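Local coordinates for protein polymerase subunit PA (Dhori virus, PDB 4CGS) that forms part of the viral RNA polymerase and probably binds RNA, this chain being the N-terminal domain of the PA subunit, the counterpart of the cap-snatching domain of other orthomyxoviruses, at residues Arg35-Ile40 with Glu164-Leu169; Lys102-Asn107 with Phe121-Leu126; Pro110-Thr115 with Gln129-Thr134. All blocks are in the same frame, centred on the assembly; numbering follows the deposited sequence.

Interaction 1. Residues Arg35-Ile40 with Glu164-Leu169; sequences RIVECI and ERMQEL
Met166 pushes its sulfur into a hollow on the surface of helix 31-44, and Leu169 lies against Val37 beside it. Three residues of the helix, Ile36, Val37 and Ile40, form the hollow. SD approaches the gamma methyl CG2 of Ile36 at 3.7 Å and the methyl CG2 of Val37 at 3.9 Å, while CD1 of Ile40, at 4.5 Å from SD, bounds it more loosely one turn further along. The sulfur leads because the thioether chain runs straight to SD and then bends (chi3 -73°), turning the methyl CE away from the direct line into the helix. Met166 was modelled in two conformers, and this account is of one of them.

The bump in the other direction is Val37. Its CG1 lies anti to the backbone N (chi1 173°), an arrangement that leaves CG2 beside that N and aimed across the contact, between the sulfur of Met166 and the branch CD1 of Leu169, which it meets at 3.6 Å. Val37 and Leu169 run alongside each other in opposing senses, and Ile36 lies roughly perpendicular to Met166. A type I turn from Met166 to Leu169, with Leu169 N bonded to Met166 O, brings the two hydrophobic side chains round to the same helix. No hydrogen bond crosses between the segments; the interface is apolar packing alone.

Helix 140-157 meets both partners, with Phe149, Leu150 and Ile153 against Ile40 and Ser157 against Met166, while Trp16 of helix 13-18 touches Ile36. A salt bridge from Arg165 to Glu33 adds a polar link. The end of the modelled chain is thereby packed against helix 31-44, which in turn packs against Val103 of strand 97-104 and against Leu126, just beyond strand 119-125.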
ATOM      1  N   ARG A  35      11.322   3.198   4.961  1.00  5.48           N
ATOM      2  CA  ARG A  35      10.750   4.328   4.217  1.00  5.99           C
ATOM      3  C   ARG A  35      10.446   3.887   2.791  1.00  5.62           C
ATOM      4  O   ARG A  35       9.385   4.242   2.243  1.00  5.53           O
ATOM      5  CB  ARG A  35      11.713   5.501   4.200  1.00  6.54           C
ATOM      6  CG  ARG A  35      11.185   6.764   3.595  1.00  6.77           C
ATOM      7  CD  ARG A  35      12.088   7.940   3.772  1.00  6.84           C
ATOM      8  NE  ARG A  35      11.500   9.137   3.182  1.00  6.98           N
ATOM      9  CZ  ARG A  35      12.145  10.313   3.116  1.00  7.82           C
ATOM     10  NH1 ARG A  35      13.386  10.385   3.621  1.00  9.47           N
ATOM     11  NH2 ARG A  35      11.596  11.375   2.499  1.00  9.30           N
ATOM     12  N   ILE A  36      11.377   3.133   2.169  1.00  6.49           N
ATOM     13  CA  ILE A  36      11.109   2.633   0.852  1.00  6.70           C
ATOM     14  C   ILE A  36       9.930   1.738   0.821  1.00  5.71           C
ATOM     15  O   ILE A  36       9.059   1.892  -0.031  1.00  5.94           O
ATOM     16  CB  ILE A  36      12.370   1.948   0.259  1.00  6.98           C
ATOM     17  CG1 ILE A  36      13.490   3.016   0.042  1.00  6.96           C
ATOM     18  CG2 ILE A  36      12.039   1.262  -1.067  1.00  8.45           C
ATOM     19  CD1 ILE A  36      14.866   2.473  -0.268  1.00  9.78           C
ATOM     20  N   VAL A  37       9.857   0.768   1.715  1.00  5.74           N
ATOM     21  CA  VAL A  37       8.675  -0.095   1.807  1.00  5.66           C
ATOM     22  C   VAL A  37       7.376   0.679   2.025  1.00  5.67           C
ATOM     23  O   VAL A  37       6.359   0.367   1.401  1.00  5.82           O
ATOM     24  CB  VAL A  37       8.861  -1.236   2.812  1.00  5.90           C
ATOM     25  CG1 VAL A  37       7.561  -2.012   3.020  1.00  8.75           C
ATOM     26  CG2 VAL A  37       9.964  -2.171   2.337  1.00  8.60           C
ATOM     27  N   GLU A  38       7.444   1.718   2.842  1.00  5.73           N
ATOM     28  CA  GLU A  38       6.210   2.524   3.127  1.00  4.51           C
ATOM     29  C   GLU A  38       5.796   3.283   1.883  1.00  5.14           C
ATOM     30  O   GLU A  38       4.613   3.393   1.566  1.00  5.11           O
ATOM     31  CB  GLU A  38       6.468   3.452   4.319  1.00  5.53           C
ATOM     32  CG  GLU A  38       5.201   4.073   4.888  1.00  6.57           C
ATOM     33  CD  GLU A  38       5.432   4.869   6.143  1.00  7.58           C
ATOM     34  OE1 GLU A  38       6.459   4.705   6.819  1.00  6.72           O
ATOM     35  OE2 GLU A  38       4.566   5.743   6.417  1.00  8.75           O
ATOM     36  N   CYS A  39       6.761   3.770   1.133  1.00  5.19           N
ATOM     37  CA  CYS A  39       6.460   4.410  -0.128  1.00  5.50           C
ATOM     38  C   CYS A  39       5.946   3.443  -1.164  1.00  5.30           C
ATOM     39  O   CYS A  39       5.084   3.773  -1.968  1.00  5.42           O
ATOM     40  CB  CYS A  39       7.658   5.145  -0.719  1.00  4.84           C
ATOM     41  SG  CYS A  39       8.188   6.637   0.171  1.00  6.64           S
ATOM     42  N   ILE A  40       6.430   2.206  -1.165  1.00  4.42           N
ATOM     43  CA  ILE A  40       5.886   1.141  -2.014  1.00  5.75           C
ATOM     44  C   ILE A  40       4.424   0.918  -1.649  1.00  5.54           C
ATOM     45  O   ILE A  40       3.557   0.816  -2.528  1.00  5.39           O
ATOM     46  CB  ILE A  40       6.718  -0.148  -1.905  1.00  5.46           C
ATOM     47  CG1 ILE A  40       8.126   0.036  -2.565  1.00  5.05           C
ATOM     48  CG2 ILE A  40       5.987  -1.329  -2.596  1.00  8.68           C
ATOM     49  CD1 ILE A  40       9.055  -1.142  -2.361  1.00  6.20           C
ATOM     50  N   GLU A 164      18.312  -6.959  -0.779  1.00 13.14           N
ATOM     51  CA  GLU A 164      18.819  -7.709   0.352  1.00 14.60           C
ATOM     52  C   GLU A 164      18.586  -6.939   1.668  1.00 13.15           C
ATOM     53  O   GLU A 164      18.085  -7.511   2.636  1.00 14.52           O
ATOM     54  CB  GLU A 164      20.293  -8.046   0.201  1.00 16.26           C
ATOM     55  CG  GLU A 164      20.812  -8.983   1.302  1.00 19.57           C
ATOM     56  CD  GLU A 164      22.340  -9.020   1.471  1.00 22.07           C
ATOM     57  OE1 GLU A 164      23.096  -8.209   0.931  1.00 27.43           O
ATOM     58  OE2 GLU A 164      22.779  -9.895   2.236  1.00 41.90           O
ATOM     59  N   ARG A 165      18.871  -5.638   1.660  1.00 11.88           N
ATOM     60  CA  ARG A 165      18.644  -4.785   2.816  1.00 12.50           C
ATOM     61  C   ARG A 165      17.164  -4.758   3.213  1.00 10.29           C
ATOM     62  O   ARG A 165      16.833  -4.821   4.413  1.00 12.15           O
ATOM     63  CB  ARG A 165      19.190  -3.378   2.565  1.00 12.31           C
ATOM     64  CG  ARG A 165      20.722  -3.379   2.616  1.00 12.31           C
ATOM     65  CD  ARG A 165      21.313  -2.030   2.376  1.00 13.50           C
ATOM     66  NE  ARG A 165      20.824  -1.077   3.320  1.00 14.14           N
ATOM     67  CZ  ARG A 165      21.153   0.205   3.314  1.00 13.28           C
ATOM     68  NH1 ARG A 165      22.068   0.645   2.452  1.00 17.70           N
ATOM     69  NH2 ARG A 165      20.588   1.050   4.198  1.00 12.94           N
ATOM     70  N   MET A 166      16.257  -4.595   2.237  0.50  9.80           N
ATOM     71  CA  MET A 166      14.835  -4.606   2.556  0.50 11.10           C
ATOM     72  C   MET A 166      14.352  -5.948   3.115  0.50 10.21           C
ATOM     73  O   MET A 166      13.459  -6.009   3.950  0.50 11.94           O
ATOM     74  CB  MET A 166      13.973  -4.232   1.350  0.50  9.42           C
ATOM     75  CG  MET A 166      13.983  -2.727   1.063  0.50  9.03           C
ATOM     76  SD  MET A 166      12.836  -2.266  -0.253  0.50  8.60           S
ATOM     77  CE  MET A 166      13.667  -2.897  -1.694  0.50 10.39           C
ATOM     78  N   GLN A 167      14.948  -7.038   2.647  1.00 11.58           N
ATOM     79  CA  GLN A 167      14.669  -8.357   3.198  1.00 11.39           C
ATOM     80  C   GLN A 167      15.167  -8.518   4.629  1.00 14.50           C
ATOM     81  O   GLN A 167      14.839  -9.488   5.280  1.00 21.60           O
ATOM     82  CB  GLN A 167      15.166  -9.444   2.234  1.00 15.45           C
ATOM     83  CG  GLN A 167      14.303  -9.442   0.973  1.00 17.04           C
ATOM     84  CD  GLN A 167      14.585 -10.443  -0.128  1.00 24.26           C
ATOM     85  OE1 GLN A 167      15.747 -10.910  -0.345  1.00 21.44           O
ATOM     86  NE2 GLN A 167      13.490 -10.775  -0.875  1.00 19.79           N
ATOM     87  N   GLU A 168      16.043  -7.613   5.053  1.00 13.78           N
ATOM     88  CA  GLU A 168      16.522  -7.536   6.417  1.00 13.40           C
ATOM     89  C   GLU A 168      15.645  -6.694   7.337  1.00 14.36           C
ATOM     90  O   GLU A 168      15.993  -6.492   8.506  1.00 21.76           O
ATOM     91  CB  GLU A 168      18.006  -7.086   6.489  1.00 15.34           C
ATOM     92  CG  GLU A 168      18.953  -8.036   5.825  1.00 16.99           C
ATOM     93  CD  GLU A 168      20.378  -7.503   5.674  1.00 18.10           C
ATOM     94  OE1 GLU A 168      20.582  -6.283   5.592  1.00 18.47           O
ATOM     95  OE2 GLU A 168      21.314  -8.312   5.531  1.00 24.79           O
ATOM     96  N   LEU A 169      14.522  -6.146   6.850  1.00 15.22           N
ATOM     97  CA  LEU A 169      13.481  -5.567   7.736  1.00 16.46           C
ATOM     98  C   LEU A 169      12.991  -6.576   8.781  1.00 20.69           C
ATOM     99  O   LEU A 169      12.480  -7.626   8.449  1.00 29.58           O
ATOM    100  CB  LEU A 169      12.329  -4.973   6.916  1.00 14.29           C
ATOM    101  CG  LEU A 169      12.670  -3.590   6.377  1.00 13.11           C
ATOM    102  CD1 LEU A 169      11.793  -3.140   5.255  1.00 13.65           C
ATOM    103  CD2 LEU A 169      12.627  -2.596   7.573  1.00 13.49           C
TER

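Interaction 2. Residues Lys102-Asn107 with Phe121-Leu126; sequences KVYPDN and FVRVSL
Lys102-Tyr104 and Arg123-Ser125 form the one parallel strand pair in an otherwise antiparallel sheet, although the short connection between them contains no helix. Such a mixed sheet flanked by helices is consistent with the PD-(D/E)XK nuclease fold of PA N-terminal domains. The strand segments are inclined slightly to each other, and their backbones alternate as parallel strands do: Lys102 N gives to Val122 O, Val124 N to Lys102 O at 3.0 Å, and Tyr104 N to Val124 O at 2.8 Å. Leu126 N to Tyr104 O, less straight at 143°, continues the pairing just beyond the strands.

Val103 and Val124 project from the face toward helix 31-44. There Val103 CG1 meets Leu126 CD2 at 3.5 Å, one side chain set crosswise to the other, and Leu126 also rests against Ile40. Lys102, Tyr104, Arg123 and Ser125 share the other face. Ser125 CB packs against Asp106 CB at 3.4 Å, while its hydroxyl turns to Gln129 N.

Tyr104 CG lies anti to the carbonyl carbon, which carries the ring alongside strand 119-125, with Val124 O at its edge and Arg123 CB 3.6 Å from CE1. Arg123, extended as far as NE, passes the ring obliquely, ring and guanidinium planes 48° apart. In the conformer described, its NE donates to Tyr104 OH over 2.7 Å in a noticeably bent bond, the hydroxyl oxygen lying within 10° of the guanidinium plane.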
ATOM      1  N   LYS A 102      -0.671  -4.655   2.696  1.00  7.81           N
ATOM      2  CA  LYS A 102       0.519  -5.173   3.272  1.00  9.60           C
ATOM      3  C   LYS A 102       1.526  -5.593   2.185  1.00  8.67           C
ATOM      4  O   LYS A 102       1.177  -6.389   1.299  1.00  8.70           O
ATOM      5  CB  LYS A 102       0.153  -6.342   4.288  1.00 13.09           C
ATOM      6  CG  LYS A 102      -0.665  -5.988   5.549  1.00 20.25           C
ATOM      7  CD  LYS A 102      -0.611  -7.077   6.641  1.00 26.04           C
ATOM      8  CE  LYS A 102      -1.153  -6.613   8.016  1.00 22.52           C
ATOM      9  NZ  LYS A 102      -0.857  -7.520   9.202  1.00 19.81           N
ATOM     10  N   VAL A 103       2.743  -5.106   2.296  1.00 10.22           N
ATOM     11  CA  VAL A 103       3.823  -5.440   1.402  1.00 10.67           C
ATOM     12  C   VAL A 103       4.791  -6.391   2.111  1.00 11.83           C
ATOM     13  O   VAL A 103       5.340  -6.104   3.163  1.00 16.69           O
ATOM     14  CB  VAL A 103       4.610  -4.191   0.930  1.00 14.03           C
ATOM     15  CG1 VAL A 103       5.762  -4.587   0.020  1.00 16.10           C
ATOM     16  CG2 VAL A 103       3.648  -3.206   0.284  1.00 15.12           C
ATOM     17  N   TYR A 104       5.007  -7.537   1.519  1.00 12.76           N
ATOM     18  CA  TYR A 104       5.926  -8.550   2.024  1.00 15.33           C
ATOM     19  C   TYR A 104       7.268  -8.460   1.251  1.00 17.05           C
ATOM     20  O   TYR A 104       7.253  -8.563   0.131  1.00 13.04           O
ATOM     21  CB  TYR A 104       5.209  -9.874   1.783  1.00 16.93           C
ATOM     22  CG  TYR A 104       4.004 -10.122   2.633  1.00 14.82           C
ATOM     23  CD1 TYR A 104       2.785  -9.480   2.348  1.00 16.08           C
ATOM     24  CD2 TYR A 104       4.049 -10.909   3.765  1.00 19.39           C
ATOM     25  CE1 TYR A 104       1.667  -9.659   3.110  1.00 15.43           C
ATOM     26  CE2 TYR A 104       2.917 -11.113   4.548  1.00 20.09           C
ATOM     27  CZ  TYR A 104       1.731 -10.461   4.243  1.00 16.13           C
ATOM     28  OH  TYR A 104       0.578 -10.649   4.998  1.00 20.48           O
ATOM     29  N   PRO A 105       8.400  -7.988   1.882  1.00 20.47           N
ATOM     30  CA  PRO A 105       9.704  -8.259   1.260  1.00 23.29           C
ATOM     31  C   PRO A 105       9.772  -9.815   1.152  1.00 26.96           C
ATOM     32  O   PRO A 105       9.817 -10.477   2.201  1.00 30.88           O
ATOM     33  CB  PRO A 105      10.699  -7.661   2.277  1.00 23.92           C
ATOM     34  CG  PRO A 105       9.924  -6.648   3.123  1.00 22.92           C
ATOM     35  CD  PRO A 105       8.517  -7.209   3.138  1.00 22.66           C
ATOM     36  N   ASP A 106       9.775 -10.423  -0.040  1.00 29.86           N
ATOM     37  CA  ASP A 106       9.261 -11.728  -0.051  1.00 30.68           C
ATOM     38  C   ASP A 106       9.651 -12.355  -1.321  1.00 29.37           C
ATOM     39  O   ASP A 106       9.149 -12.009  -2.392  1.00 48.48           O
ATOM     40  CB  ASP A 106       7.740 -11.617   0.061  1.00 24.19           C
ATOM     41  CG  ASP A 106       7.013 -12.993   0.273  1.00 35.67           C
ATOM     42  OD1 ASP A 106       7.699 -14.028   0.431  1.00 48.77           O
ATOM     43  OD2 ASP A 106       5.759 -13.018   0.316  1.00 26.26           O
ATOM     44  N   ASN A 107      10.525 -13.345  -1.212  1.00 22.54           N
ATOM     45  CA  ASN A 107      10.485 -14.374  -2.230  1.00 27.34           C
ATOM     46  C   ASN A 107       9.281 -15.188  -1.733  1.00 32.39           C
ATOM     47  O   ASN A 107       9.326 -15.710  -0.579  1.00 32.78           O
ATOM     48  CB  ASN A 107      11.801 -15.166  -2.377  1.00 34.98           C
ATOM     49  CG  ASN A 107      11.765 -16.529  -1.711  1.00 37.74           C
ATOM     50  OD1 ASN A 107      12.262 -16.694  -0.597  1.00 37.78           O
ATOM     51  ND2 ASN A 107      11.183 -17.524  -2.399  1.00 35.44           N
ATOM     52  N   PHE A 121      -7.910  -7.486   2.937  1.00  7.91           N
ATOM     53  CA  PHE A 121      -6.481  -7.317   3.127  1.00  8.19           C
ATOM     54  C   PHE A 121      -5.757  -7.672   1.808  1.00  8.46           C
ATOM     55  O   PHE A 121      -5.545  -8.808   1.499  1.00 10.16           O
ATOM     56  CB  PHE A 121      -5.991  -8.221   4.276  1.00 11.33           C
ATOM     57  CG  PHE A 121      -6.259  -7.693   5.703  1.00 14.35           C
ATOM     58  CD1 PHE A 121      -7.566  -7.598   6.150  1.00 19.39           C
ATOM     59  CD2 PHE A 121      -5.237  -7.273   6.563  1.00 19.33           C
ATOM     60  CE1 PHE A 121      -7.875  -7.169   7.413  1.00 20.65           C
ATOM     61  CE2 PHE A 121      -5.556  -6.780   7.814  1.00 18.66           C
ATOM     62  CZ  PHE A 121      -6.882  -6.765   8.249  1.00 19.61           C
ATOM     63  N   VAL A 122      -5.313  -6.629   1.123  1.00  6.74           N
ATOM     64  CA  VAL A 122      -4.441  -6.754  -0.070  1.00  6.90           C
ATOM     65  C   VAL A 122      -3.067  -7.094   0.428  1.00  6.80           C
ATOM     66  O   VAL A 122      -2.441  -6.319   1.215  1.00  8.36           O
ATOM     67  CB  VAL A 122      -4.454  -5.449  -0.898  1.00  6.80           C
ATOM     68  CG1 VAL A 122      -3.301  -5.383  -1.867  1.00  8.30           C
ATOM     69  CG2 VAL A 122      -5.830  -5.282  -1.588  1.00  8.94           C
ATOM     70  N   ARG A 123      -2.538  -8.222  -0.070  0.60  6.35           N
ATOM     71  CA  ARG A 123      -1.273  -8.785   0.406  0.60  6.76           C
ATOM     72  C   ARG A 123      -0.417  -9.103  -0.798  0.60  6.05           C
ATOM     73  O   ARG A 123      -0.760  -9.949  -1.622  0.60  8.15           O
ATOM     74  CB  ARG A 123      -1.453 -10.047   1.262  0.60  7.75           C
ATOM     75  CG  ARG A 123      -1.964  -9.770   2.702  0.60  9.09           C
ATOM     76  CD  ARG A 123      -2.141 -11.091   3.443  0.60 10.01           C
ATOM     77  NE  ARG A 123      -2.150 -10.961   4.923  0.60 10.31           N
ATOM     78  CZ  ARG A 123      -3.187 -11.218   5.739  0.60  9.51           C
ATOM     79  NH1 ARG A 123      -4.379 -11.600   5.242  0.60 11.67           N
ATOM     80  NH2 ARG A 123      -3.013 -11.150   7.083  0.60 10.28           N
ATOM     81  N   VAL A 124       0.657  -8.336  -0.961  1.00  6.75           N
ATOM     82  CA  VAL A 124       1.511  -8.425  -2.144  1.00  7.00           C
ATOM     83  C   VAL A 124       2.936  -8.549  -1.725  1.00  7.43           C
ATOM     84  O   VAL A 124       3.374  -7.966  -0.711  1.00  8.82           O
ATOM     85  CB  VAL A 124       1.302  -7.215  -3.073  1.00  6.73           C
ATOM     86  CG1 VAL A 124      -0.121  -7.109  -3.615  1.00  9.75           C
ATOM     87  CG2 VAL A 124       1.697  -5.885  -2.454  1.00  9.59           C
ATOM     88  N   SER A 125       3.759  -9.219  -2.543  1.00  9.08           N
ATOM     89  CA  SER A 125       5.204  -9.343  -2.288  1.00  8.87           C
ATOM     90  C   SER A 125       5.958  -8.358  -3.098  1.00 10.06           C
ATOM     91  O   SER A 125       5.521  -7.874  -4.139  1.00  9.77           O
ATOM     92  CB  SER A 125       5.719 -10.739  -2.572  1.00 10.04           C
ATOM     93  OG  SER A 125       5.895 -10.938  -3.974  1.00 10.38           O
ATOM     94  N   LEU A 126       7.190  -8.080  -2.664  1.00 10.51           N
ATOM     95  CA  LEU A 126       8.056  -7.176  -3.402  1.00 12.47           C
ATOM     96  C   LEU A 126       8.314  -7.679  -4.830  1.00 11.02           C
ATOM     97  O   LEU A 126       8.522  -6.896  -5.744  1.00 15.44           O
ATOM     98  CB  LEU A 126       9.410  -6.900  -2.671  1.00 15.38           C
ATOM     99  CG  LEU A 126       9.475  -6.105  -1.357  1.00 17.37           C
ATOM    100  CD1 LEU A 126      10.873  -6.150  -0.713  1.00 21.30           C
ATOM    101  CD2 LEU A 126       8.956  -4.672  -1.474  1.00 20.74           C
TER

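Interaction 3. Residues Pro110-Thr115 with Gln129-Thr134; sequences PTDYQT and QMSPIT
Asp112 reaches with both carboxylate oxygens to the start of helix 132-137, where Ser131 is the N-cap. The hydrogen bonds carry the contact. Ser131 OG donates to Asp112 OD1 over 2.6 Å, and that oxygen accepts through its syn lone pair. Ile133 N gives a nearly straight bond to OD2 of Asp112, 2.9 Å long and 171° at the hydrogen, arriving 37° above the carboxylate plane. Backbone N-H groups at a helix start would be expected to favour the negative charge here.

Within the cap, the same Ser131 OG accepts twice, from Thr134 N in the capping bond and from Thr134 OG1, and one hydroxyl thereby ties the loop to the first helical turn. Thr134 OG1 also accepts from Arg123 N in strand 119-125.

Packing is secondary. The Asp112 carboxylate lies against Pro132 and Ile133, with OD2 3.3 Å from Pro132 CD and 3.5 Å from Ile133 CB. The Asp112 torsion chi1 -61° sets CG beside its own backbone N and carries the carboxylate toward the helix. The backbone oxygen of Pro110 also closes on the Ser131 methylene, O to CB 3.3 Å.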
ATOM      1  N   PRO A 110       2.143 -14.336  -0.451  1.00  9.93           N
ATOM      2  CA  PRO A 110       1.571 -14.159   0.859  1.00 10.41           C
ATOM      3  C   PRO A 110       0.375 -15.077   1.089  1.00 11.12           C
ATOM      4  O   PRO A 110      -0.442 -15.379   0.196  1.00 12.15           O
ATOM      5  CB  PRO A 110       1.105 -12.723   0.860  1.00 12.08           C
ATOM      6  CG  PRO A 110       2.023 -12.054  -0.138  1.00 11.87           C
ATOM      7  CD  PRO A 110       2.155 -13.051  -1.217  1.00 10.82           C
ATOM      8  N   THR A 111       0.252 -15.457   2.343  1.00 13.39           N
ATOM      9  CA  THR A 111      -0.863 -16.265   2.825  1.00 12.69           C
ATOM     10  C   THR A 111      -2.022 -15.392   3.344  1.00 12.17           C
ATOM     11  O   THR A 111      -1.794 -14.400   4.066  1.00 13.17           O
ATOM     12  CB  THR A 111      -0.388 -17.162   3.979  1.00 14.30           C
ATOM     13  OG1 THR A 111       0.796 -17.896   3.588  1.00 19.36           O
ATOM     14  CG2 THR A 111      -1.542 -18.218   4.457  1.00 13.82           C
ATOM     15  N   ASP A 112      -3.243 -15.761   3.008  1.00 10.65           N
ATOM     16  CA  ASP A 112      -4.434 -15.114   3.531  1.00 10.93           C
ATOM     17  C   ASP A 112      -4.821 -15.684   4.874  1.00 11.59           C
ATOM     18  O   ASP A 112      -4.832 -16.890   5.098  1.00 12.63           O
ATOM     19  CB  ASP A 112      -5.607 -15.195   2.554  1.00 10.35           C
ATOM     20  CG  ASP A 112      -5.296 -14.507   1.247  1.00  8.89           C
ATOM     21  OD1 ASP A 112      -4.927 -13.307   1.286  1.00  9.60           O
ATOM     22  OD2 ASP A 112      -5.409 -15.172   0.183  1.00  9.85           O
ATOM     23  N   TYR A 113      -5.195 -14.774   5.765  1.00 15.19           N
ATOM     24  CA  TYR A 113      -5.696 -15.091   7.091  1.00 12.52           C
ATOM     25  C   TYR A 113      -6.994 -14.342   7.275  1.00 15.42           C
ATOM     26  O   TYR A 113      -7.171 -13.276   6.663  1.00 19.10           O
ATOM     27  CB  TYR A 113      -4.666 -14.780   8.174  1.00 12.63           C
ATOM     28  CG  TYR A 113      -3.411 -15.637   8.091  1.00 13.68           C
ATOM     29  CD1 TYR A 113      -3.448 -16.997   8.387  1.00 13.95           C
ATOM     30  CD2 TYR A 113      -2.169 -15.086   7.667  1.00 15.13           C
ATOM     31  CE1 TYR A 113      -2.315 -17.778   8.240  1.00 15.45           C
ATOM     32  CE2 TYR A 113      -1.022 -15.877   7.602  1.00 16.66           C
ATOM     33  CZ  TYR A 113      -1.134 -17.229   7.866  1.00 15.42           C
ATOM     34  OH  TYR A 113      -0.044 -18.067   7.749  1.00 18.40           O
ATOM     35  N   GLN A 114      -7.849 -14.815   8.173  1.00 18.95           N
ATOM     36  CA  GLN A 114      -9.195 -14.258   8.425  1.00 18.17           C
ATOM     37  C   GLN A 114      -9.217 -12.722   8.639  1.00 15.67           C
ATOM     38  O   GLN A 114      -8.309 -12.135   9.260  1.00 16.01           O
ATOM     39  CB  GLN A 114      -9.757 -14.899   9.718  1.00 20.19           C
ATOM     40  CG  GLN A 114     -11.224 -14.642   9.982  1.00 20.03           C
ATOM     41  CD  GLN A 114     -11.764 -15.074  11.397  1.00 24.23           C
ATOM     42  OE1 GLN A 114     -11.024 -15.338  12.381  1.00 26.95           O
ATOM     43  NE2 GLN A 114     -13.066 -15.128  11.495  1.00 24.55           N
ATOM     44  N   THR A 115     -10.213 -12.111   8.020  1.00 16.06           N
ATOM     45  CA  THR A 115     -10.556 -10.714   8.248  1.00 14.26           C
ATOM     46  C   THR A 115     -12.055 -10.643   8.575  1.00 11.99           C
ATOM     47  O   THR A 115     -12.761 -11.622   8.393  1.00 15.92           O
ATOM     48  CB  THR A 115     -10.151  -9.830   7.024  1.00 15.03           C
ATOM     49  OG1 THR A 115     -10.919 -10.242   5.898  1.00 19.50           O
ATOM     50  CG2 THR A 115      -8.637  -9.981   6.729  1.00 21.23           C
ATOM     51  N   GLN A 129       4.151 -10.816  -6.377  0.60  8.05           N
ATOM     52  CA  GLN A 129       3.153 -11.859  -6.101  0.60  9.10           C
ATOM     53  C   GLN A 129       1.938 -11.300  -5.342  0.60  7.36           C
ATOM     54  O   GLN A 129       2.071 -10.373  -4.583  0.60  9.84           O
ATOM     55  CB  GLN A 129       3.756 -13.048  -5.313  0.60  9.35           C
ATOM     56  CG  GLN A 129       4.897 -13.689  -6.071  0.60  9.86           C
ATOM     57  CD  GLN A 129       4.397 -14.878  -6.838  0.60 14.79           C
ATOM     58  OE1 GLN A 129       4.247 -15.959  -6.284  0.60 26.15           O
ATOM     59  NE2 GLN A 129       4.086 -14.680  -8.098  0.60 13.50           N
ATOM     60  N   MET A 130       0.774 -11.909  -5.557  1.00  7.59           N
ATOM     61  CA  MET A 130      -0.443 -11.500  -4.927  1.00  7.42           C
ATOM     62  C   MET A 130      -1.059 -12.699  -4.226  1.00  6.85           C
ATOM     63  O   MET A 130      -1.144 -13.795  -4.807  1.00  7.56           O
ATOM     64  CB  MET A 130      -1.464 -10.996  -5.950  1.00  8.50           C
ATOM     65  CG  MET A 130      -1.060  -9.749  -6.663  1.00  9.31           C
ATOM     66  SD  MET A 130      -2.093  -9.387  -8.130  1.00 14.19           S
ATOM     67  CE  MET A 130      -1.680 -10.864  -9.275  1.00 14.99           C
ATOM     68  N   SER A 131      -1.574 -12.538  -2.995  1.00  6.46           N
ATOM     69  CA  SER A 131      -2.294 -13.624  -2.310  1.00  6.84           C
ATOM     70  C   SER A 131      -3.532 -13.979  -3.115  1.00  6.90           C
ATOM     71  O   SER A 131      -4.051 -13.193  -3.903  1.00  6.90           O
ATOM     72  CB  SER A 131      -2.703 -13.246  -0.924  1.00  6.81           C
ATOM     73  OG  SER A 131      -3.843 -12.434  -0.892  1.00  7.87           O
ATOM     74  N   PRO A 132      -4.088 -15.190  -2.865  1.00  6.88           N
ATOM     75  CA  PRO A 132      -5.275 -15.619  -3.647  1.00  8.11           C
ATOM     76  C   PRO A 132      -6.440 -14.631  -3.464  1.00  7.13           C
ATOM     77  O   PRO A 132      -7.161 -14.319  -4.428  1.00  9.15           O
ATOM     78  CB  PRO A 132      -5.572 -16.972  -3.047  1.00  9.06           C
ATOM     79  CG  PRO A 132      -4.206 -17.516  -2.698  1.00 10.33           C
ATOM     80  CD  PRO A 132      -3.434 -16.337  -2.179  1.00  7.39           C
ATOM     81  N   ILE A 133      -6.726 -14.189  -2.230  1.00  9.33           N
ATOM     82  CA  ILE A 133      -7.808 -13.245  -2.016  1.00 10.67           C
ATOM     83  C   ILE A 133      -7.543 -11.883  -2.657  1.00  7.99           C
ATOM     84  O   ILE A 133      -8.443 -11.267  -3.206  1.00  8.01           O
ATOM     85  CB  ILE A 133      -8.085 -13.012  -0.527  1.00 12.79           C
ATOM     86  CG1 ILE A 133      -8.828 -14.267   0.018  1.00 16.53           C
ATOM     87  CG2 ILE A 133      -8.891 -11.690  -0.261  1.00 16.20           C
ATOM     88  CD1 ILE A 133     -10.321 -14.214  -0.228  1.00 22.50           C
ATOM     89  N   THR A 134      -6.280 -11.473  -2.692  1.00  6.13           N
ATOM     90  CA  THR A 134      -5.893 -10.258  -3.344  1.00  6.80           C
ATOM     91  C   THR A 134      -6.183 -10.342  -4.858  1.00  6.83           C
ATOM     92  O   THR A 134      -6.735  -9.425  -5.450  1.00  7.14           O
ATOM     93  CB  THR A 134      -4.418  -9.975  -3.091  1.00  6.85           C
ATOM     94  OG1 THR A 134      -4.233  -9.877  -1.689  1.00  6.62           O
ATOM     95  CG2 THR A 134      -3.944  -8.721  -3.766  1.00  6.87           C
TER

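In the fold
Following the chain from the N terminus, 35-40 comes first, on helix 31-44, and finds its partner only at the end of the modelled chain, in 164-169; interaction 1 thus closes a long loop that encloses the other two. Interactions 2 and 3 cross, since their segments alternate as 102-107, 110-115, 121-126 and 129-134. They also touch, through a backbone bond between Arg123 and Ser131. Interactions 1 and 2 touch as well, partly through the backbone oxygen of Met166 on Pro105, whereas interactions 1 and 3 stay about 10 Å apart at their nearest atoms. Together they tie helix 31-44 and the C-terminal turn to strands 97-104 and 119-125, the loop between these strands, and helix 132-137.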